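Local coordinates for protein Endonuclease/exonuclease/phosphatase (Beutenbergia cavernae DSM 12333, PDB 4RUW) that belongs to the endonuclease/exonuclease/phosphatase family, with a DNase I-like domain followed by an Ig-like domain, and carries a bound zinc ion, at residues A[293-298]-A[319-324]. Residues are numbered along the deposited sequence; the frame is centred on the assembly and turned at random.
Sequences RRIDYV and SDHLGV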
loop_
_atom_site.group_PDB
_atom_site.type_symbol
_atom_site.label_atom_id
_atom_site.label_comp_id
_atom_site.label_asym_id
_atom_site.label_seq_id
_atom_site.Cartn_x
_atom_site.Cartn_y
_atom_site.Cartn_z
ATOM N N ARG A 293 -0.284 -5.673 -12.585
ATOM C CA ARG A 293 -1.557 -5.192 -12.042
ATOM C C ARG A 293 -1.714 -5.452 -10.547
ATOM O O ARG A 293 -2.693 -6.051 -10.085
ATOM C CB ARG A 293 -2.732 -5.726 -12.863
ATOM C CG ARG A 293 -2.801 -5.075 -14.235
ATOM C CD ARG A 293 -4.014 -5.512 -15.019
ATOM N NE ARG A 293 -4.176 -4.670 -16.196
ATOM C CZ ARG A 293 -5.044 -4.901 -17.169
ATOM N NH1 ARG A 293 -5.831 -5.970 -17.110
ATOM N NH2 ARG A 293 -5.115 -4.068 -18.201
ATOM N N ARG A 294 -0.714 -4.991 -9.802
ATOM C CA ARG A 294 -0.721 -4.992 -8.347
ATOM C C ARG A 294 -1.029 -3.560 -7.943
ATOM O O ARG A 294 -0.187 -2.670 -8.110
ATOM C CB ARG A 294 0.643 -5.433 -7.814
ATOM C CG ARG A 294 0.717 -5.525 -6.296
ATOM C CD ARG A 294 2.031 -6.120 -5.836
ATOM N NE ARG A 294 3.161 -5.219 -6.061
ATOM C CZ ARG A 294 3.665 -4.406 -5.133
ATOM N NH1 ARG A 294 3.137 -4.363 -3.912
ATOM N NH2 ARG A 294 4.708 -3.633 -5.422
ATOM N N ILE A 295 -2.246 -3.334 -7.448
ATOM C CA ILE A 295 -2.726 -1.976 -7.195
ATOM C C ILE A 295 -3.309 -1.818 -5.795
ATOM O O ILE A 295 -3.754 -0.719 -5.433
ATOM C CB ILE A 295 -3.752 -1.515 -8.272
ATOM C CG1 ILE A 295 -4.980 -2.429 -8.289
ATOM C CG2 ILE A 295 -3.101 -1.429 -9.658
ATOM C CD1 ILE A 295 -6.096 -1.918 -9.184
ATOM N N ASP A 296 -3.314 -2.901 -5.023
ATOM C CA ASP A 296 -3.728 -2.892 -3.622
ATOM C C ASP A 296 -2.457 -3.091 -2.810
ATOM O O ASP A 296 -1.687 -4.000 -3.099
ATOM C CB ASP A 296 -4.683 -4.045 -3.347
ATOM C CG ASP A 296 -6.002 -3.925 -4.104
ATOM O OD1 ASP A 296 -6.087 -4.355 -5.278
ATOM O OD2 ASP A 296 -6.984 -3.432 -3.506
ATOM N N TYR A 297 -2.234 -2.226 -1.818
ATOM C CA TYR A 297 -0.959 -2.174 -1.126
ATOM C C TYR A 297 -1.125 -2.142 0.386
ATOM O O TYR A 297 -2.136 -1.656 0.910
ATOM C CB TYR A 297 -0.215 -0.887 -1.497
ATOM C CG TYR A 297 0.195 -0.732 -2.940
ATOM C CD1 TYR A 297 1.475 -1.072 -3.357
ATOM C CD2 TYR A 297 -0.676 -0.196 -3.875
ATOM C CE1 TYR A 297 1.871 -0.902 -4.664
ATOM C CE2 TYR A 297 -0.288 -0.017 -5.186
ATOM C CZ TYR A 297 0.988 -0.377 -5.577
ATOM O OH TYR A 297 1.406 -0.192 -6.872
ATOM N N VAL A 298 -0.086 -2.598 1.081
ATOM C CA VAL A 298 0.113 -2.294 2.491
ATOM C C VAL A 298 1.483 -1.648 2.623
ATOM O O VAL A 298 2.502 -2.293 2.357
ATOM C CB VAL A 298 0.017 -3.560 3.381
ATOM C CG1 VAL A 298 0.295 -3.193 4.833
ATOM C CG2 VAL A 298 -1.345 -4.208 3.222
ATOM N N SER A 319 -14.298 -11.853 -4.951
ATOM C CA SER A 319 -14.259 -10.448 -5.356
ATOM C C SER A 319 -13.442 -10.323 -6.634
ATOM O O SER A 319 -12.705 -11.241 -6.992
ATOM C CB SER A 319 -13.628 -9.581 -4.261
ATOM O OG SER A 319 -13.434 -8.256 -4.738
ATOM N N ASP A 320 -13.566 -9.195 -7.328
ATOM C CA ASP A 320 -12.718 -8.962 -8.492
ATOM C C ASP A 320 -11.312 -8.459 -8.136
ATOM O O ASP A 320 -10.475 -8.288 -9.026
ATOM C CB ASP A 320 -13.412 -8.079 -9.546
ATOM C CG ASP A 320 -13.674 -6.664 -9.071
ATOM O OD1 ASP A 320 -13.494 -6.357 -7.877
ATOM O OD2 ASP A 320 -14.082 -5.851 -9.920
ATOM N N HIS A 321 -11.055 -8.228 -6.844
ATOM C CA HIS A 321 -9.692 -8.033 -6.345
ATOM C C HIS A 321 -9.355 -9.172 -5.406
ATOM O O HIS A 321 -10.253 -9.748 -4.782
ATOM C CB HIS A 321 -9.555 -6.734 -5.544
ATOM C CG HIS A 321 -9.603 -5.485 -6.370
ATOM N ND1 HIS A 321 -8.552 -4.593 -6.433
ATOM C CD2 HIS A 321 -10.583 -4.970 -7.151
ATOM C CE1 HIS A 321 -8.879 -3.587 -7.225
ATOM N NE2 HIS A 321 -10.103 -3.792 -7.674
ATOM N N LEU A 322 -8.063 -9.451 -5.268
ATOM C CA LEU A 322 -7.566 -10.373 -4.261
ATOM C C LEU A 322 -7.213 -9.623 -2.985
ATOM O O LEU A 322 -6.687 -8.511 -3.031
ATOM C CB LEU A 322 -6.312 -11.089 -4.757
ATOM C CG LEU A 322 -6.463 -11.939 -6.017
ATOM C CD1 LEU A 322 -5.111 -12.526 -6.398
ATOM C CD2 LEU A 322 -7.511 -13.045 -5.842
ATOM N N GLY A 323 -7.477 -10.248 -1.846
ATOM C CA GLY A 323 -7.006 -9.717 -0.582
ATOM C C GLY A 323 -5.493 -9.841 -0.475
ATOM O O GLY A 323 -4.900 -10.794 -0.983
ATOM N N VAL A 324 -4.864 -8.867 0.171
ATOM C CA VAL A 324 -3.424 -8.888 0.420
ATOM C C VAL A 324 -3.240 -9.039 1.925
ATOM O O VAL A 324 -3.792 -8.252 2.704
ATOM C CB VAL A 324 -2.743 -7.584 -0.069
ATOM C CG1 VAL A 324 -1.260 -7.593 0.272
ATOM C CG2 VAL A 324 -2.964 -7.388 -1.564
HETATM O O HOH W 1 -7.948 -6.026 -2.738
#
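His321 and Asp296 meet through a single short, fairly straight hydrogen bond, ND1 of the imidazole giving its hydrogen to OD1 of the carboxylate over 2.7 Å at an N-H...O angle of 162°. The acceptor lies 2° out of the ring plane and receives the hydrogen on its syn lone pair, yet the carboxylate itself stands nearly upright to the imidazole, the two planes 85° apart. In both residues CG is anti to the carbonyl carbon (chi1 -65° for Asp296, -72° for His321), which brings the two groups together between the segments. Thr278 also hydrogen-bonds to OD1 through its OG1, so that two hydrogen bonds hold this oxygen. An aspartate suits a buried place beside a ring N-H because it offers two acceptor oxygens. The other oxygen, OD2, takes a weak 2.9 Å bond from a water that also donates to O of Leu322, at 2.8 Å, tying acid to loop backbone. In the DNase I-like fold an aspartate-histidine pair is a familiar feature of the active centre, and this pair is consistent with it. The core of the fold is a sandwich of two mixed sheets: strand 296-300 belongs to one, and residues 319-323 lead into strand 324-330 of the other. Beyond the polar centre the fit slackens. CG2 of Val324 lies 4.2 Å from CB of Asp296, and CG1 of Val324 only reaches CG2 of Val298 at 4.5 Å; beta-branched valines suit extended strands and put apolar methyls on the sides that face each other. Toward the less buried side lies Ile295, partly exposed, whose CD1 comes obliquely to CE1 of His321, 3.8 Å away, an apolar methyl suited to a ring carbon.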